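Local coordinates for protein alanine dehydrogenase (Archaeoglobus fulgidus, PDB 1OMO) that catalyses the reversible NAD-dependent oxidative deamination of L-alanine to pyruvate, working as a homodimer, at residues Y31-A36 / V271-K276; V24-R29 / H57-A62. All coordinates share one frame; numbering follows the deposited sequence.

Contact 1. Residues Y31-A36 / V271-K276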
loop_
_atom_site.group_PDB
_atom_site.type_symbol
_atom_site.label_atom_id
_atom_site.label_comp_id
_atom_site.label_asym_id
_atom_site.label_seq_id
_atom_site.Cartn_x
_atom_site.Cartn_y
_atom_site.Cartn_z
ATOM N N TYR A 31 -0.458 2.180 19.807
ATOM C CA TYR A 31 -1.436 1.375 19.088
ATOM C C TYR A 31 -2.386 0.680 20.044
ATOM O O TYR A 31 -3.568 0.574 19.778
ATOM C CB TYR A 31 -0.767 0.338 18.172
ATOM C CG TYR A 31 -1.759 -0.337 17.236
ATOM C CD1 TYR A 31 -2.793 0.396 16.661
ATOM C CD2 TYR A 31 -1.640 -1.673 16.886
ATOM C CE1 TYR A 31 -3.685 -0.174 15.761
ATOM C CE2 TYR A 31 -2.541 -2.273 15.961
ATOM C CZ TYR A 31 -3.557 -1.508 15.405
ATOM O OH TYR A 31 -4.431 -2.022 14.456
ATOM N N ALA A 32 -1.879 0.209 21.168
ATOM C CA ALA A 32 -2.759 -0.461 22.108
ATOM C C ALA A 32 -3.746 0.552 22.735
ATOM O O ALA A 32 -4.817 0.154 23.169
ATOM C CB ALA A 32 -1.945 -1.159 23.190
ATOM N N LEU A 33 -3.383 1.841 22.770
ATOM C CA LEU A 33 -4.274 2.865 23.314
ATOM C C LEU A 33 -5.123 3.531 22.209
ATOM O O LEU A 33 -5.737 4.569 22.420
ATOM C CB LEU A 33 -3.475 3.937 24.046
ATOM C CG LEU A 33 -2.782 3.453 25.315
ATOM C CD1 LEU A 33 -1.934 4.564 25.912
ATOM C CD2 LEU A 33 -3.831 2.960 26.310
ATOM N N GLY A 34 -5.134 2.929 21.026
ATOM C CA GLY A 34 -5.908 3.470 19.934
ATOM C C GLY A 34 -5.365 4.758 19.349
ATOM O O GLY A 34 -6.004 5.340 18.486
ATOM N N LYS A 35 -4.209 5.223 19.797
ATOM C CA LYS A 35 -3.659 6.456 19.238
ATOM C C LYS A 35 -2.785 6.257 17.984
ATOM O O LYS A 35 -1.959 7.098 17.639
ATOM C CB LYS A 35 -2.897 7.214 20.317
ATOM C CG LYS A 35 -3.817 7.677 21.428
ATOM C CD LYS A 35 -3.054 8.347 22.557
ATOM C CE LYS A 35 -3.976 8.691 23.723
ATOM N NZ LYS A 35 -3.220 9.526 24.675
ATOM N N ALA A 36 -2.972 5.129 17.312
ATOM C CA ALA A 36 -2.243 4.832 16.080
ATOM C C ALA A 36 -3.222 4.137 15.156
ATOM O O ALA A 36 -4.146 3.462 15.592
ATOM C CB ALA A 36 -1.044 3.926 16.336
ATOM N N VAL A 271 0.516 -5.302 26.961
ATOM C CA VAL A 271 1.362 -5.488 28.132
ATOM C C VAL A 271 2.099 -4.202 28.462
ATOM O O VAL A 271 2.161 -3.779 29.615
ATOM C CB VAL A 271 2.399 -6.630 27.938
ATOM C CG1 VAL A 271 3.357 -6.667 29.110
ATOM C CG2 VAL A 271 1.685 -7.987 27.834
ATOM N N ILE A 272 2.652 -3.571 27.446
ATOM C CA ILE A 272 3.382 -2.362 27.687
ATOM C C ILE A 272 2.444 -1.291 28.261
ATOM O O ILE A 272 2.817 -0.556 29.170
ATOM C CB ILE A 272 4.046 -1.878 26.385
ATOM C CG1 ILE A 272 5.097 -2.895 25.951
ATOM C CG2 ILE A 272 4.710 -0.527 26.593
ATOM C CD1 ILE A 272 5.742 -2.575 24.642
ATOM N N ALA A 273 1.221 -1.235 27.742
ATOM C CA ALA A 273 0.254 -0.255 28.187
ATOM C C ALA A 273 -0.415 -0.591 29.528
ATOM O O ALA A 273 -1.137 0.213 30.072
ATOM C CB ALA A 273 -0.791 -0.057 27.107
ATOM N N GLY A 274 -0.176 -1.773 30.073
ATOM C CA GLY A 274 -0.807 -2.087 31.341
ATOM C C GLY A 274 -2.222 -2.618 31.224
ATOM O O GLY A 274 -2.942 -2.687 32.221
ATOM N N LEU A 275 -2.628 -3.010 30.026
ATOM C CA LEU A 275 -3.977 -3.532 29.820
ATOM C C LEU A 275 -4.052 -5.019 30.133
ATOM O O LEU A 275 -5.137 -5.553 30.388
ATOM C CB LEU A 275 -4.438 -3.294 28.384
ATOM C CG LEU A 275 -4.363 -1.867 27.878
ATOM C CD1 LEU A 275 -4.727 -1.810 26.405
ATOM C CD2 LEU A 275 -5.310 -1.029 28.704
ATOM N N LYS A 276 -2.894 -5.684 30.073
ATOM C CA LYS A 276 -2.786 -7.105 30.381
ATOM C C LYS A 276 -1.451 -7.316 31.074
ATOM O O LYS A 276 -0.468 -6.641 30.794
ATOM C CB LYS A 276 -2.780 -7.976 29.132
ATOM C CG LYS A 276 -3.906 -7.755 28.167
ATOM C CD LYS A 276 -5.210 -8.402 28.600
ATOM C CE LYS A 276 -5.951 -8.916 27.348
ATOM N NZ LYS A 276 -7.426 -9.077 27.479
#
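Leu275 turns its CG away from its own carbonyl carbon and keeps it beside the backbone N (chi1 -54°). Its chain then runs straight on to CD1 (chi2 175°), which carries that methyl to the end of the helix that holds Ala32. There CD1 lies 3.8 Å from the backbone O of Ala32 and 4.3 Å from Ala32 CB. Leu33 has a similar first torsion (chi1 -67°), but it uses its other branch. It leaves its backbone at an angle to the contact, but its CD2 comes within 4.4 Å of Ala273 CB. The two alanines meet alongside the leucine ends. Ala32 CB and Ala273 CB point at each other and meet methyl to methyl at 4.2 Å. Their CA atoms are 6.8 Å apart, the nearest pair of the two segments.

Each segment holds the last residues of a helix and the turn that follows. Gly34 and Gly274 each have positive phi, and each ends its helix in a Schellman motif. Gly34 N bonds to Tyr31 O at 3.1 Å, and Gly274 N bonds to Val271 O at 3.1 Å. The chain therefore turns off sharply after each last helical turn. The helix 268-273 follows strand 264-267, the edge strand of the parallel sheet in the Rossmann-fold NAD domain. The contact thus sets the end of helix 17-32 beside this edge of the NAD domain.

The touching surface is small and apolar, and it lies on the outside of the molecule. Leu33, Ala273 and Leu275 also touch a neighbouring molecule in the crystal. Nearby, Ile272 packs on Ile115 and Tyr119 of helix 102-120, and the side chain of Tyr31 touches Met38 and Asp240.

Contact 2. Residues V24-R29 / H57-A62; sequences VEEAFR and HLMGYA
Met59 and Leu58 press their terminal methyls on one side of helix 17-32, around Glu26 and Ala27. The CE of Met59 does most of the work. It lies 3.6 Å from Glu26 CG and 3.6 Å from the backbone N of Ala27. The methyl lies against the aliphatic part of Glu26, and the two side chains cross at a slant. Leu58 comes in next to it, with CD1 3.7 Å from Ala27 CA and 3.8 Å from Ala27 CB. The small alanine lets both methyls come close to the helix backbone.

Glu26 bends at chi2 (61°), and its OE1 forms a salt bridge with NH1 of Arg29 at 2.7 Å, one turn further along the helix. The carboxylate is thus tied to its own helix, while CG faces the methionine.

Leu58 and Met59 are positioned by a tight hairpin. A type I' turn runs from Leu58 to Tyr61, with positive phi at Met59 and Gly60. Leu58 N bonds to Tyr61 O at 3.1 Å, and Tyr61 N returns to Leu58 O at 2.9 Å. The backbone O of Met59 also accepts a bond from Lys302 NZ.

The hairpin joins the antiparallel strands 50-58 and 61-69 of the mixed sheet. The His57 ring packs edge-to-face with Phe46 of the second subunit. Helix 294-311 lies against the turn through Ala299 and Lys302, and Val24 of helix 17-32 packs on helix 102-120.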
loop_
_atom_site.group_PDB
_atom_site.type_symbol
_atom_site.label_atom_id
_atom_site.label_comp_id
_atom_site.label_asym_id
_atom_site.label_seq_id
_atom_site.Cartn_x
_atom_site.Cartn_y
_atom_site.Cartn_z
ATOM N N VAL A 24 9.955 1.995 18.936
ATOM C CA VAL A 24 9.137 0.803 18.801
ATOM C C VAL A 24 8.299 0.569 20.050
ATOM O O VAL A 24 7.142 0.153 19.968
ATOM C CB VAL A 24 10.020 -0.452 18.471
ATOM C CG1 VAL A 24 9.193 -1.740 18.496
ATOM C CG2 VAL A 24 10.622 -0.280 17.100
ATOM N N GLU A 25 8.868 0.868 21.213
ATOM C CA GLU A 25 8.135 0.708 22.466
ATOM C C GLU A 25 6.928 1.663 22.521
ATOM O O GLU A 25 5.794 1.258 22.853
ATOM C CB GLU A 25 9.063 0.962 23.653
ATOM C CG GLU A 25 8.371 0.798 25.025
ATOM C CD GLU A 25 9.375 0.625 26.155
ATOM O OE1 GLU A 25 10.454 1.248 26.099
ATOM O OE2 GLU A 25 9.091 -0.113 27.110
ATOM N N GLU A 26 7.158 2.930 22.175
ATOM C CA GLU A 26 6.066 3.926 22.188
ATOM C C GLU A 26 5.017 3.567 21.118
ATOM O O GLU A 26 3.820 3.708 21.330
ATOM C CB GLU A 26 6.658 5.333 21.987
ATOM C CG GLU A 26 5.667 6.472 21.976
ATOM C CD GLU A 26 4.867 6.636 23.275
ATOM O OE1 GLU A 26 4.109 7.621 23.357
ATOM O OE2 GLU A 26 4.989 5.810 24.213
ATOM N N ALA A 27 5.474 3.074 19.969
ATOM C CA ALA A 27 4.560 2.666 18.909
ATOM C C ALA A 27 3.637 1.596 19.445
ATOM O O ALA A 27 2.438 1.664 19.242
ATOM C CB ALA A 27 5.335 2.108 17.714
ATOM N N PHE A 28 4.178 0.587 20.119
ATOM C CA PHE A 28 3.296 -0.451 20.655
ATOM C C PHE A 28 2.324 0.154 21.666
ATOM O O PHE A 28 1.135 -0.148 21.656
ATOM C CB PHE A 28 4.071 -1.559 21.368
ATOM C CG PHE A 28 4.714 -2.540 20.454
ATOM C CD1 PHE A 28 4.014 -3.056 19.363
ATOM C CD2 PHE A 28 6.021 -2.935 20.662
ATOM C CE1 PHE A 28 4.623 -3.945 18.489
ATOM C CE2 PHE A 28 6.635 -3.825 19.794
ATOM C CZ PHE A 28 5.931 -4.326 18.703
ATOM N N ARG A 29 2.849 0.986 22.558
ATOM C CA ARG A 29 2.026 1.627 23.576
ATOM C C ARG A 29 0.874 2.402 22.893
ATOM O O ARG A 29 -0.309 2.151 23.179
ATOM C CB ARG A 29 2.913 2.547 24.418
ATOM C CG ARG A 29 2.214 3.188 25.590
ATOM C CD ARG A 29 3.096 4.261 26.248
ATOM N NE ARG A 29 2.228 5.277 26.835
ATOM C CZ ARG A 29 1.825 6.390 26.220
ATOM N NH1 ARG A 29 2.229 6.667 24.982
ATOM N NH2 ARG A 29 0.968 7.209 26.835
ATOM N N HIS A 57 -0.170 5.202 10.620
ATOM C CA HIS A 57 -0.214 6.576 11.060
ATOM C C HIS A 57 -0.087 6.639 12.588
ATOM O O HIS A 57 -0.862 5.965 13.312
ATOM C CB HIS A 57 -1.551 7.183 10.639
ATOM C CG HIS A 57 -1.799 8.558 11.176
ATOM N ND1 HIS A 57 -3.068 9.044 11.406
ATOM C CD2 HIS A 57 -0.952 9.557 11.515
ATOM C CE1 HIS A 57 -2.990 10.278 11.869
ATOM N NE2 HIS A 57 -1.716 10.613 11.946
ATOM N N LEU A 58 0.891 7.423 13.066
ATOM C CA LEU A 58 1.099 7.654 14.511
ATOM C C LEU A 58 2.267 8.609 14.729
ATOM O O LEU A 58 3.020 8.921 13.794
ATOM C CB LEU A 58 1.385 6.358 15.275
ATOM C CG LEU A 58 2.843 5.899 15.183
ATOM C CD1 LEU A 58 3.135 4.758 16.195
ATOM C CD2 LEU A 58 3.102 5.449 13.752
ATOM N N MET A 59 2.415 9.072 15.965
ATOM C CA MET A 59 3.502 9.967 16.309
ATOM C C MET A 59 3.586 11.170 15.392
ATOM O O MET A 59 4.645 11.759 15.243
ATOM C CB MET A 59 4.832 9.210 16.272
ATOM C CG MET A 59 4.803 7.934 17.079
ATOM S SD MET A 59 6.318 7.038 16.908
ATOM C CE MET A 59 6.407 6.229 18.482
ATOM N N GLY A 60 2.480 11.516 14.760
ATOM C CA GLY A 60 2.469 12.675 13.906
ATOM C C GLY A 60 2.836 12.495 12.453
ATOM O O GLY A 60 2.892 13.477 11.708
ATOM N N TYR A 61 3.105 11.262 12.041
ATOM C CA TYR A 61 3.435 11.000 10.646
ATOM C C TYR A 61 2.588 9.906 10.051
ATOM O O TYR A 61 1.879 9.183 10.749
ATOM C CB TYR A 61 4.888 10.580 10.479
ATOM C CG TYR A 61 5.870 11.667 10.743
ATOM C CD1 TYR A 61 6.138 12.079 12.039
ATOM C CD2 TYR A 61 6.561 12.267 9.696
ATOM C CE1 TYR A 61 7.083 13.065 12.289
ATOM C CE2 TYR A 61 7.517 13.256 9.930
ATOM C CZ TYR A 61 7.778 13.644 11.235
ATOM O OH TYR A 61 8.777 14.550 11.493
ATOM N N ALA A 62 2.650 9.800 8.740
ATOM C CA ALA A 62 1.933 8.743 8.064
ATOM C C ALA A 62 2.949 8.253 7.059
ATOM O O ALA A 62 3.865 8.991 6.704
ATOM C CB ALA A 62 0.688 9.280 7.372
#

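Overall arrangement
Contacts 1 and 2 share helix 17-32, and their centres are 11 Å apart. Contact 2 uses the helix before its end, and contact 1 uses the end itself. Along the chain the order is 24-29, 31-36, 57-62 and 271-276, so the two contacts cross. They also touch directly: Ala36 CB lies 3.6 Å from Leu58 CB, and Ile272 CD1 lies 3.8 Å from Phe28 CB. Helix 17-32 therefore packs against the mixed sheet through the hairpin 57-62 and against the NAD domain through helix 268-273. It bridges the two domains, and the side chain of Ala27 is about 13 Å from the bound NAD.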